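Long-range contacts in ribonucleoside-diphosphate reductase (Pseudomonas aeruginosa, PDB 5IM3), which probably catalyses the reduction of ribonucleoside diphosphates to deoxyribonucleotides for DNA synthesis, with dATP bound at its N-terminal ATP cone as an allosteric effector: residues A[210-214]-A[801-805]; A[228-232]-A[245-250]; A[572-576]-A[763-767]; A[652-656]-A[709-713]. One frame throughout, in Å; residues are numbered along the deposited sequence.

Contact 1 of 4, residues A[210-214]-A[801-805]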
loop_
_atom_site.group_PDB
_atom_site.type_symbol
_atom_site.label_atom_id
_atom_site.label_comp_id
_atom_site.label_asym_id
_atom_site.label_seq_id
_atom_site.Cartn_x
_atom_site.Cartn_y
_atom_site.Cartn_z
ATOM N N ARG A 210 15.658 30.571 35.729
ATOM C CA ARG A 210 15.703 29.788 34.502
ATOM C C ARG A 210 14.531 30.086 33.578
ATOM O O ARG A 210 14.608 29.781 32.385
ATOM C CB ARG A 210 15.744 28.290 34.816
ATOM C CG ARG A 210 14.582 27.765 35.637
ATOM C CD ARG A 210 14.537 26.243 35.579
ATOM N NE ARG A 210 13.536 25.677 36.480
ATOM C CZ ARG A 210 13.101 24.422 36.423
ATOM N NH1 ARG A 210 13.572 23.589 35.500
ATOM N NH2 ARG A 210 12.188 23.996 37.286
ATOM N N THR A 211 13.449 30.673 34.095
ATOM C CA THR A 211 12.380 31.140 33.224
ATOM C C THR A 211 12.835 32.268 32.311
ATOM O O THR A 211 12.126 32.593 31.351
ATOM C CB THR A 211 11.183 31.610 34.056
ATOM O OG1 THR A 211 10.067 31.871 33.194
ATOM C CG2 THR A 211 11.524 32.880 34.830
ATOM N N LEU A 212 13.993 32.872 32.588
ATOM C CA LEU A 212 14.503 33.993 31.816
ATOM C C LEU A 212 15.519 33.583 30.758
ATOM O O LEU A 212 15.889 34.420 29.929
ATOM C CB LEU A 212 15.141 35.027 32.754
ATOM C CG LEU A 212 14.194 35.782 33.689
ATOM C CD1 LEU A 212 14.984 36.529 34.748
ATOM C CD2 LEU A 212 13.317 36.747 32.907
ATOM N N VAL A 213 15.975 32.327 30.758
ATOM C CA VAL A 213 16.948 31.905 29.757
ATOM C C VAL A 213 16.339 31.902 28.362
ATOM O O VAL A 213 17.073 31.992 27.370
ATOM C CB VAL A 213 17.530 30.513 30.087
ATOM C CG1 VAL A 213 18.040 30.471 31.522
ATOM C CG2 VAL A 213 16.505 29.409 29.842
ATOM N N GLU A 214 15.012 31.799 28.256
ATOM C CA GLU A 214 14.369 31.773 26.946
ATOM C C GLU A 214 14.616 33.070 26.186
ATOM O O GLU A 214 14.837 33.051 24.969
ATOM C CB GLU A 214 12.869 31.520 27.104
ATOM C CG GLU A 214 12.130 31.313 25.789
ATOM C CD GLU A 214 10.671 30.945 25.988
ATOM O OE1 GLU A 214 9.802 31.812 25.764
ATOM O OE2 GLU A 214 10.395 29.791 26.377
ATOM N N GLU A 801 7.160 23.660 31.436
ATOM C CA GLU A 801 8.182 23.298 30.462
ATOM C C GLU A 801 8.995 24.538 30.130
ATOM O O GLU A 801 8.432 25.617 29.915
ATOM C CB GLU A 801 7.565 22.688 29.193
ATOM C CG GLU A 801 6.879 23.675 28.250
ATOM C CD GLU A 801 5.575 24.212 28.806
ATOM O OE1 GLU A 801 4.604 24.316 28.028
ATOM O OE2 GLU A 801 5.520 24.520 30.015
ATOM N N PHE A 802 10.315 24.381 30.097
ATOM C CA PHE A 802 11.242 25.483 29.875
ATOM C C PHE A 802 11.975 25.234 28.566
ATOM O O PHE A 802 12.631 24.201 28.407
ATOM C CB PHE A 802 12.231 25.605 31.037
ATOM C CG PHE A 802 11.582 25.909 32.362
ATOM C CD1 PHE A 802 10.785 24.968 32.994
ATOM C CD2 PHE A 802 11.778 27.133 32.980
ATOM C CE1 PHE A 802 10.189 25.246 34.211
ATOM C CE2 PHE A 802 11.185 27.416 34.199
ATOM C CZ PHE A 802 10.390 26.471 34.814
ATOM N N THR A 803 11.858 26.170 27.632
ATOM C CA THR A 803 12.511 26.039 26.337
ATOM C C THR A 803 13.931 26.580 26.420
ATOM O O THR A 803 14.195 27.565 27.113
ATOM C CB THR A 803 11.736 26.785 25.247
ATOM O OG1 THR A 803 12.043 28.182 25.310
ATOM C CG2 THR A 803 10.230 26.604 25.423
ATOM N N VAL A 804 14.846 25.923 25.713
ATOM C CA VAL A 804 16.244 26.328 25.655
ATOM C C VAL A 804 16.624 26.498 24.193
ATOM O O VAL A 804 16.419 25.587 23.384
ATOM C CB VAL A 804 17.167 25.305 26.343
ATOM C CG1 VAL A 804 18.633 25.721 26.213
ATOM C CG2 VAL A 804 16.779 25.149 27.806
ATOM N N ILE A 805 17.184 27.657 23.860
ATOM C CA ILE A 805 17.511 28.017 22.487
ATOM C C ILE A 805 19.020 28.174 22.369
ATOM O O ILE A 805 19.660 28.776 23.238
ATOM C CB ILE A 805 16.788 29.312 22.064
ATOM C CG1 ILE A 805 15.275 29.146 22.245
ATOM C CG2 ILE A 805 17.129 29.682 20.618
ATOM C CD1 ILE A 805 14.470 30.394 21.935
#
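The turn that follows helix 198-210, in the second ATP cone, meets a strand of the small hairpin 792-795/802-805, which belongs to the barrel domain of the reductase. Arg210, at the junction of that helix and the turn, lays its guanidinium flat on the ring of Phe802 in a cation-pi stack, with the planes only 11° apart. Arg210 CZ lies 4.0 Å from the centroid of the Phe802 ring, and Arg210 CD makes a CH-pi contact over the same ring at 4.1 Å. The arginine chain is extended from CG to NE and crosses the phenylalanine at about a right angle. In the ring plane, at the edge, sits Thr211 N, 4.0 Å from Phe802 CE2.

A type I turn from Arg210 to Val213 carries the chain on to Glu214. This glutamate runs out extended (chi1 -173°) to the strand, where Thr803 OG1 donates a short 2.5 Å hydrogen bond to Glu214 OE2 from the anti side, 34° out of the carboxylate plane. The other oxygen, OE1, forms a salt bridge with Lys828. The contact thus lies between helix 219-239, whose Thr223 and Tyr219 touch Arg210 and Val213, and helix 821-829, with strand 792-795 paired alongside Phe802 and Val804.

Contact 2 of 4, residues A[228-232]-A[245-250]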
loop_
_atom_site.group_PDB
_atom_site.type_symbol
_atom_site.label_atom_id
_atom_site.label_comp_id
_atom_site.label_asym_id
_atom_site.label_seq_id
_atom_site.Cartn_x
_atom_site.Cartn_y
_atom_site.Cartn_z
ATOM N N MET A 228 24.115 27.545 43.490
ATOM C CA MET A 228 25.337 27.281 44.239
ATOM C C MET A 228 25.195 27.659 45.707
ATOM O O MET A 228 25.888 27.096 46.563
ATOM C CB MET A 228 26.497 28.049 43.608
ATOM C CG MET A 228 27.873 27.565 44.029
ATOM S SD MET A 228 28.376 26.075 43.148
ATOM C CE MET A 228 28.538 26.730 41.483
ATOM N N ASP A 229 24.308 28.607 46.020
ATOM C CA ASP A 229 24.138 29.030 47.406
ATOM C C ASP A 229 23.639 27.881 48.272
ATOM O O ASP A 229 24.058 27.737 49.426
ATOM C CB ASP A 229 23.175 30.216 47.474
ATOM C CG ASP A 229 23.396 31.079 48.701
ATOM O OD1 ASP A 229 24.567 31.375 49.021
ATOM O OD2 ASP A 229 22.398 31.462 49.346
ATOM N N THR A 230 22.742 27.050 47.733
ATOM C CA THR A 230 22.281 25.878 48.473
ATOM C C THR A 230 23.404 24.867 48.649
ATOM O O THR A 230 23.526 24.242 49.709
ATOM C CB THR A 230 21.097 25.225 47.754
ATOM O OG1 THR A 230 20.073 26.197 47.527
ATOM C CG2 THR A 230 20.528 24.080 48.586
ATOM N N LEU A 231 24.229 24.688 47.615
ATOM C CA LEU A 231 25.331 23.735 47.699
ATOM C C LEU A 231 26.346 24.155 48.755
ATOM O O LEU A 231 26.816 23.324 49.540
ATOM C CB LEU A 231 26.006 23.598 46.333
ATOM C CG LEU A 231 25.366 22.637 45.326
ATOM C CD1 LEU A 231 23.934 23.029 45.001
ATOM C CD2 LEU A 231 26.208 22.583 44.060
ATOM N N ARG A 232 26.694 25.443 48.789
ATOM C CA ARG A 232 27.660 25.925 49.770
ATOM C C ARG A 232 27.161 25.687 51.190
ATOM O O ARG A 232 27.899 25.180 52.043
ATOM C CB ARG A 232 27.950 27.407 49.536
ATOM C CG ARG A 232 28.686 27.695 48.238
ATOM C CD ARG A 232 29.140 29.143 48.164
ATOM N NE ARG A 232 28.013 30.072 48.083
ATOM C CZ ARG A 232 27.611 30.680 46.971
ATOM N NH1 ARG A 232 28.239 30.477 45.821
ATOM N NH2 ARG A 232 26.571 31.504 47.012
ATOM N N ALA A 245 27.273 30.754 53.376
ATOM C CA ALA A 245 28.351 31.517 52.761
ATOM C C ALA A 245 27.909 32.028 51.397
ATOM O O ALA A 245 27.039 31.437 50.749
ATOM C CB ALA A 245 29.621 30.668 52.624
ATOM N N THR A 246 28.521 33.136 50.973
ATOM C CA THR A 246 28.312 33.716 49.656
ATOM C C THR A 246 29.460 33.316 48.732
ATOM O O THR A 246 30.397 32.619 49.126
ATOM C CB THR A 246 28.195 35.242 49.745
ATOM O OG1 THR A 246 29.408 35.789 50.276
ATOM C CG2 THR A 246 27.027 35.647 50.633
ATOM N N HIS A 247 29.394 33.777 47.483
ATOM C CA HIS A 247 30.392 33.402 46.487
ATOM C C HIS A 247 31.772 33.946 46.838
ATOM O O HIS A 247 32.683 33.172 47.144
ATOM C CB HIS A 247 29.983 33.886 45.096
ATOM C CG HIS A 247 31.033 33.663 44.054
ATOM N ND1 HIS A 247 31.670 34.699 43.404
ATOM C CD2 HIS A 247 31.576 32.522 43.565
ATOM C CE1 HIS A 247 32.550 34.207 42.553
ATOM N NE2 HIS A 247 32.514 32.888 42.630
ATOM N N HIS A 248 31.950 35.269 46.790
ATOM C CA HIS A 248 33.264 35.841 47.071
ATOM C C HIS A 248 33.768 35.470 48.459
ATOM O O HIS A 248 34.971 35.579 48.721
ATOM C CB HIS A 248 33.225 37.360 46.911
ATOM C CG HIS A 248 33.189 37.810 45.484
ATOM N ND1 HIS A 248 32.023 38.188 44.853
ATOM C CD2 HIS A 248 34.172 37.927 44.560
ATOM C CE1 HIS A 248 32.292 38.528 43.604
ATOM N NE2 HIS A 248 33.589 38.379 43.402
ATOM N N GLU A 249 32.878 35.036 49.352
ATOM C CA GLU A 249 33.307 34.480 50.627
ATOM C C GLU A 249 34.059 33.166 50.452
ATOM O O GLU A 249 34.779 32.749 51.366
ATOM C CB GLU A 249 32.089 34.281 51.530
ATOM C CG GLU A 249 32.381 34.362 53.015
ATOM C CD GLU A 249 31.112 34.350 53.850
ATOM O OE1 GLU A 249 31.104 33.702 54.918
ATOM O OE2 GLU A 249 30.118 34.980 53.428
ATOM N N MET A 250 33.912 32.507 49.298
ATOM C CA MET A 250 34.663 31.290 49.010
ATOM C C MET A 250 36.140 31.552 48.769
ATOM O O MET A 250 36.927 30.600 48.771
ATOM C CB MET A 250 34.085 30.583 47.783
ATOM C CG MET A 250 32.743 29.933 48.013
ATOM S SD MET A 250 32.814 28.667 49.293
ATOM C CE MET A 250 32.079 29.580 50.641
#
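Arg232, on helix 219-239, faces the backbone of Ala245 with their CA atoms 6.4 Å apart, and one helical turn earlier Asp229 lies 6.7 Å from Thr246, CA to CA. The contact belongs to a helix-loop-helix reversal: beyond helix 219-239 the chain doubles back and runs past that helix before entering helix 250-267, and residues 247-250 make a type I turn closed by Met250 N to His247 O.

The guanidinium of Arg232 fills the junction. A bend at chi3 (-66°) turns NE and the group beyond it toward the loop, and Arg232 NE donates to Ala245 O at 3.1 Å, the N-H pointing reasonably straight at 154° although the donor stands well above the carbonyl plane. On the same group, Arg232 NH2 forms a 2.8 Å salt bridge with Asp229 OD1, which it meets on the anti side, tilted out of the carboxylate plane. Ala245 O and Asp229 OD1 are themselves just 3.0 Å apart; both are acceptors, and the arginine, donating to each, probably offsets their repulsion. Asp229 OD2 is paired with Arg164 of helix 162-173, so the carboxylate bridges two arginines.

The guanidinium is sandwiched between backbones. Met228 O and Asp229 N approach one face from its own helix, and Thr246 C and His247 N cover the opposite one. These flanks, with the two bonds, should restrict its rotation. His247 NE2 hydrogen-bonds to His289 O. Lower on the arginine chain, the methylene Arg232 CD packs 3.7 Å from Met250 CG.

Contact 3 of 4, residues A[572-576]-A[763-767]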
loop_
_atom_site.group_PDB
_atom_site.type_symbol
_atom_site.label_atom_id
_atom_site.label_comp_id
_atom_site.label_asym_id
_atom_site.label_seq_id
_atom_site.Cartn_x
_atom_site.Cartn_y
_atom_site.Cartn_z
ATOM N N ARG A 572 46.517 0.894 9.253
ATOM C CA ARG A 572 46.945 2.142 9.868
ATOM C C ARG A 572 47.196 2.005 11.363
ATOM O O ARG A 572 47.574 2.989 12.007
ATOM C CB ARG A 572 45.902 3.234 9.618
ATOM C CG ARG A 572 45.573 3.436 8.145
ATOM C CD ARG A 572 44.745 4.692 7.927
ATOM N NE ARG A 572 45.420 5.879 8.434
ATOM C CZ ARG A 572 44.854 7.074 8.555
ATOM N NH1 ARG A 572 43.589 7.248 8.201
ATOM N NH2 ARG A 572 45.556 8.097 9.029
ATOM N N SER A 573 47.001 0.818 11.925
ATOM C CA SER A 573 47.273 0.612 13.340
ATOM C C SER A 573 48.777 0.693 13.586
ATOM O O SER A 573 49.549 0.038 12.877
ATOM C CB SER A 573 46.734 -0.740 13.797
ATOM O OG SER A 573 47.070 -0.993 15.149
ATOM N N PRO A 574 49.238 1.485 14.559
ATOM C CA PRO A 574 50.682 1.518 14.850
ATOM C C PRO A 574 51.220 0.229 15.450
ATOM O O PRO A 574 52.447 0.080 15.542
ATOM C CB PRO A 574 50.818 2.683 15.842
ATOM C CG PRO A 574 49.578 3.493 15.667
ATOM C CD PRO A 574 48.508 2.513 15.317
ATOM N N GLN A 575 50.356 -0.699 15.856
ATOM C CA GLN A 575 50.768 -1.900 16.574
ATOM C C GLN A 575 50.645 -3.161 15.720
ATOM O O GLN A 575 50.401 -4.249 16.246
ATOM C CB GLN A 575 49.947 -2.040 17.855
ATOM C CG GLN A 575 50.229 -0.957 18.891
ATOM C CD GLN A 575 51.616 -1.085 19.492
ATOM O OE1 GLN A 575 52.590 -0.554 18.959
ATOM N NE2 GLN A 575 51.714 -1.799 20.606
ATOM N N GLN A 576 50.818 -3.034 14.401
ATOM C CA GLN A 576 50.715 -4.190 13.516
ATOM C C GLN A 576 51.783 -5.236 13.796
ATOM O O GLN A 576 51.598 -6.404 13.443
ATOM C CB GLN A 576 50.824 -3.755 12.055
ATOM C CG GLN A 576 49.704 -2.859 11.586
ATOM C CD GLN A 576 50.005 -2.202 10.251
ATOM O OE1 GLN A 576 50.239 -2.879 9.249
ATOM N NE2 GLN A 576 50.004 -0.874 10.232
ATOM N N ASN A 763 53.161 6.173 24.196
ATOM C CA ASN A 763 51.836 5.598 24.011
ATOM C C ASN A 763 51.691 5.039 22.601
ATOM O O ASN A 763 52.040 5.708 21.624
ATOM C CB ASN A 763 50.758 6.654 24.271
ATOM C CG ASN A 763 50.959 7.380 25.586
ATOM O OD1 ASN A 763 51.495 8.489 25.624
ATOM N ND2 ASN A 763 50.526 6.756 26.673
ATOM N N SER A 764 51.161 3.816 22.501
ATOM C CA SER A 764 50.992 3.174 21.200
ATOM C C SER A 764 49.924 3.865 20.365
ATOM O O SER A 764 50.041 3.925 19.136
ATOM C CB SER A 764 50.635 1.696 21.382
ATOM O OG SER A 764 49.434 1.551 22.122
ATOM N N ASN A 765 48.877 4.371 21.008
ATOM C CA ASN A 765 47.834 5.142 20.353
ATOM C C ASN A 765 47.561 6.376 21.201
ATOM O O ASN A 765 47.651 6.329 22.432
ATOM C CB ASN A 765 46.546 4.317 20.166
ATOM C CG ASN A 765 46.687 3.233 19.103
ATOM O OD1 ASN A 765 46.299 3.428 17.950
ATOM N ND2 ASN A 765 47.236 2.085 19.491
ATOM N N ILE A 766 47.236 7.487 20.536
ATOM C CA ILE A 766 47.109 8.787 21.187
ATOM C C ILE A 766 45.682 9.316 21.115
ATOM O O ILE A 766 45.133 9.790 22.115
ATOM C CB ILE A 766 48.089 9.817 20.585
ATOM C CG1 ILE A 766 49.488 9.230 20.375
ATOM C CG2 ILE A 766 48.167 11.030 21.498
ATOM C CD1 ILE A 766 50.253 9.005 21.637
ATOM N N MET A 767 45.071 9.270 19.932
ATOM C CA MET A 767 43.877 10.050 19.644
ATOM C C MET A 767 42.696 9.162 19.283
ATOM O O MET A 767 42.847 8.146 18.597
ATOM C CB MET A 767 44.145 11.021 18.502
ATOM C CG MET A 767 45.343 11.912 18.742
ATOM S SD MET A 767 45.911 12.666 17.221
ATOM C CE MET A 767 44.577 13.823 16.928
#
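Two irregular loops pass each other where Pro574 faces Ser764, their CA atoms 6.6 Å apart. One holds a type I turn from Ser573 to Gln576; the other is an irregular run between helices 751-757 and 773-779. Both belong to the ten-stranded alpha-beta barrel domain of the reductase. No hydrogen bond links the two, and the contact is made by small van der Waals surfaces, all buried.

Two ring methylenes of Pro574 meet oxygens: Pro574 CG lies 3.5 Å from Ser764 O, while Pro574 CD is 3.6 Å from Asn765 OD1. Ser764 O has a stronger partner in Trp718 NE1. Beside it, Gln575 folds back at chi2 (-69°), which lays its amide against Ser764 CB. That CB is 3.5 Å from Gln575 CD and stands nearly as close to the amide oxygen and nitrogen, so the group is touched broadly instead of through one atom. The polar ends then go to other residues: Gln575 OE1 to Tyr710 OH, Gln575 NE2 to Thr712 OG1, and Ser764 OG to His655 O.

Within the turn, Gln576 NE2 returns to Ser573 O at 2.8 Å, with an N-H...O angle of 161°, tying the two ends together. Around the contact, backbone bonds join Ser764 to His655 at the end of helix 646-655 and Ile766 to Leu660 of strand 659-663, Ile766 and Met767 pack on helix 679-707, and Arg572 leans on helix 724-735.

Contact 4 of 4, residues A[652-656]-A[709-713]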
loop_
_atom_site.group_PDB
_atom_site.type_symbol
_atom_site.label_atom_id
_atom_site.label_comp_id
_atom_site.label_asym_id
_atom_site.label_seq_id
_atom_site.Cartn_x
_atom_site.Cartn_y
_atom_site.Cartn_z
ATOM N N ASN A 652 47.206 -2.798 28.864
ATOM C CA ASN A 652 47.418 -1.388 29.170
ATOM C C ASN A 652 48.871 -1.123 29.541
ATOM O O ASN A 652 49.469 -0.156 29.060
ATOM C CB ASN A 652 46.484 -0.947 30.295
ATOM C CG ASN A 652 45.457 0.075 29.843
ATOM O OD1 ASN A 652 45.232 0.271 28.646
ATOM N ND2 ASN A 652 44.818 0.723 30.805
ATOM N N PHE A 653 49.464 -1.989 30.369
ATOM C CA PHE A 653 50.856 -1.807 30.772
ATOM C C PHE A 653 51.817 -2.057 29.617
ATOM O O PHE A 653 52.861 -1.401 29.532
ATOM C CB PHE A 653 51.204 -2.740 31.937
ATOM C CG PHE A 653 50.646 -2.308 33.271
ATOM C CD1 PHE A 653 49.744 -1.260 33.371
ATOM C CD2 PHE A 653 51.044 -2.952 34.436
ATOM C CE1 PHE A 653 49.243 -0.870 34.602
ATOM C CE2 PHE A 653 50.547 -2.566 35.667
ATOM C CZ PHE A 653 49.645 -1.526 35.751
ATOM N N LYS A 654 51.488 -2.995 28.725
ATOM C CA LYS A 654 52.392 -3.334 27.629
ATOM C C LYS A 654 52.448 -2.218 26.593
ATOM O O LYS A 654 53.532 -1.831 26.141
ATOM C CB LYS A 654 51.947 -4.641 26.968
ATOM C CG LYS A 654 52.769 -5.869 27.328
ATOM C CD LYS A 654 52.067 -7.136 26.849
ATOM C CE LYS A 654 52.972 -8.350 26.904
ATOM N NZ LYS A 654 53.965 -8.365 25.791
ATOM N N HIS A 655 51.284 -1.685 26.209
ATOM C CA HIS A 655 51.169 -0.811 25.049
ATOM C C HIS A 655 50.793 0.623 25.388
ATOM O O HIS A 655 51.040 1.515 24.572
ATOM C CB HIS A 655 50.124 -1.372 24.074
ATOM C CG HIS A 655 50.255 -2.843 23.833
ATOM N ND1 HIS A 655 51.411 -3.416 23.350
ATOM C CD2 HIS A 655 49.377 -3.859 24.013
ATOM C CE1 HIS A 655 51.240 -4.722 23.241
ATOM N NE2 HIS A 655 50.014 -5.016 23.638
ATOM N N ARG A 656 50.193 0.858 26.548
ATOM C CA ARG A 656 49.848 2.197 27.012
ATOM C C ARG A 656 49.127 3.030 25.950
ATOM O O ARG A 656 49.564 4.140 25.622
ATOM C CB ARG A 656 51.089 2.930 27.505
ATOM C CG ARG A 656 51.951 2.149 28.497
ATOM C CD ARG A 656 52.953 3.066 29.196
ATOM N NE ARG A 656 52.270 4.033 30.053
ATOM C CZ ARG A 656 51.971 3.822 31.332
ATOM N NH1 ARG A 656 52.309 2.684 31.924
ATOM N NH2 ARG A 656 51.336 4.755 32.027
ATOM N N ALA A 709 59.796 4.823 26.720
ATOM C CA ALA A 709 58.811 4.374 25.752
ATOM C C ALA A 709 58.119 3.107 26.253
ATOM O O ALA A 709 58.641 2.376 27.100
ATOM C CB ALA A 709 59.473 4.118 24.399
ATOM N N TYR A 710 56.923 2.855 25.725
ATOM C CA TYR A 710 56.198 1.656 26.116
ATOM C C TYR A 710 56.936 0.411 25.631
ATOM O O TYR A 710 57.742 0.459 24.697
ATOM C CB TYR A 710 54.758 1.686 25.589
ATOM C CG TYR A 710 54.593 1.745 24.081
ATOM C CD1 TYR A 710 54.699 2.950 23.395
ATOM C CD2 TYR A 710 54.289 0.600 23.348
ATOM C CE1 TYR A 710 54.536 3.010 22.021
ATOM C CE2 TYR A 710 54.123 0.651 21.973
ATOM C CZ TYR A 710 54.245 1.859 21.315
ATOM O OH TYR A 710 54.076 1.916 19.949
ATOM N N GLN A 711 56.658 -0.714 26.298
ATOM C CA GLN A 711 57.428 -1.938 26.078
ATOM C C GLN A 711 57.577 -2.256 24.596
ATOM O O GLN A 711 58.684 -2.506 24.107
ATOM C CB GLN A 711 56.764 -3.119 26.791
ATOM C CG GLN A 711 56.896 -3.131 28.304
ATOM C CD GLN A 711 56.385 -4.429 28.907
ATOM O OE1 GLN A 711 56.613 -5.512 28.363
ATOM N NE2 GLN A 711 55.684 -4.325 30.028
ATOM N N THR A 712 56.469 -2.257 23.865
ATOM C CA THR A 712 56.455 -2.751 22.497
ATOM C C THR A 712 56.664 -1.649 21.469
ATOM O O THR A 712 56.277 -1.823 20.307
ATOM C CB THR A 712 55.140 -3.482 22.222
ATOM O OG1 THR A 712 54.047 -2.572 22.371
ATOM C CG2 THR A 712 54.964 -4.647 23.196
ATOM N N PHE A 713 57.271 -0.527 21.865
ATOM C CA PHE A 713 57.518 0.551 20.911
ATOM C C PHE A 713 58.352 0.067 19.735
ATOM O O PHE A 713 58.092 0.440 18.584
ATOM C CB PHE A 713 58.216 1.727 21.593
ATOM C CG PHE A 713 58.816 2.706 20.622
ATOM C CD1 PHE A 713 58.031 3.676 20.022
ATOM C CD2 PHE A 713 60.161 2.641 20.292
ATOM C CE1 PHE A 713 58.576 4.571 19.117
ATOM C CE2 PHE A 713 60.710 3.531 19.386
ATOM C CZ PHE A 713 59.916 4.496 18.797
#
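His655 and Thr712 are brought together by their first torsions: CG of His655 stands anti to its carbonyl carbon (chi1 -45°), while OG1 of Thr712 is tucked between its own backbone N and carbonyl carbon (chi1 62°). His655 ND1 and Thr712 OG1 consequently share a 2.9 Å hydrogen bond with the hydroxyl oxygen near the imidazole plane, at the ring edge. Here, in the alpha-beta barrel domain, a loop crosses the C-terminal end of a helix: helix 646-655 finishes, Arg656 leaving it with positive phi, and the loop after helix 679-707 passes over that end.

The histidine ring also hydrogen-bonds through NE2 to Glu598, so both ring nitrogens have partners, which should hold the ring's rotation. Lys654 CB covers one of its faces.

The carbonyls of the last turn point into the loop. His655 O lies over one face of the Tyr710 ring, 3.6 Å from Tyr710 CG, with Phe713 CA covering the opposite face. Lys654 O comes instead to the edge of that ring, close to its plane, 3.8 Å from Tyr710 CD2, and is also touched by Gln711 CB at 3.5 Å. Gln711 extends across Lys654 obliquely, its OE1 4.0 Å from Lys654 CG.

Arg656 and Tyr710 run antiparallel alongside one another. The guanidinium of that arginine is engaged by salt bridges to Asp635 and Asp639 of helix 620-640, and it is the methylene Arg656 CG that touches Tyr710 CB, at 4.1 Å.

From the N terminus, contact 1 opens first, at 210-214, and is the last to close, at 801-805, so its long loop encloses the other three and joins the second ATP cone to a hairpin late in the barrel domain sequence. Contact 2 follows at once, closing a short reversal (228-250) between two helices. Contact 3 then spans 572-767 and encircles contact 4, at 652-713; contacts 2 and 3 stand in series, and none cross. Contacts 3 and 4 adjoin, centres about 11 Å apart, sharing direct contacts that include Asn763 with Arg656. Contact 1 lies about 45 Å from contact 3, centre to centre, across the chain's middle.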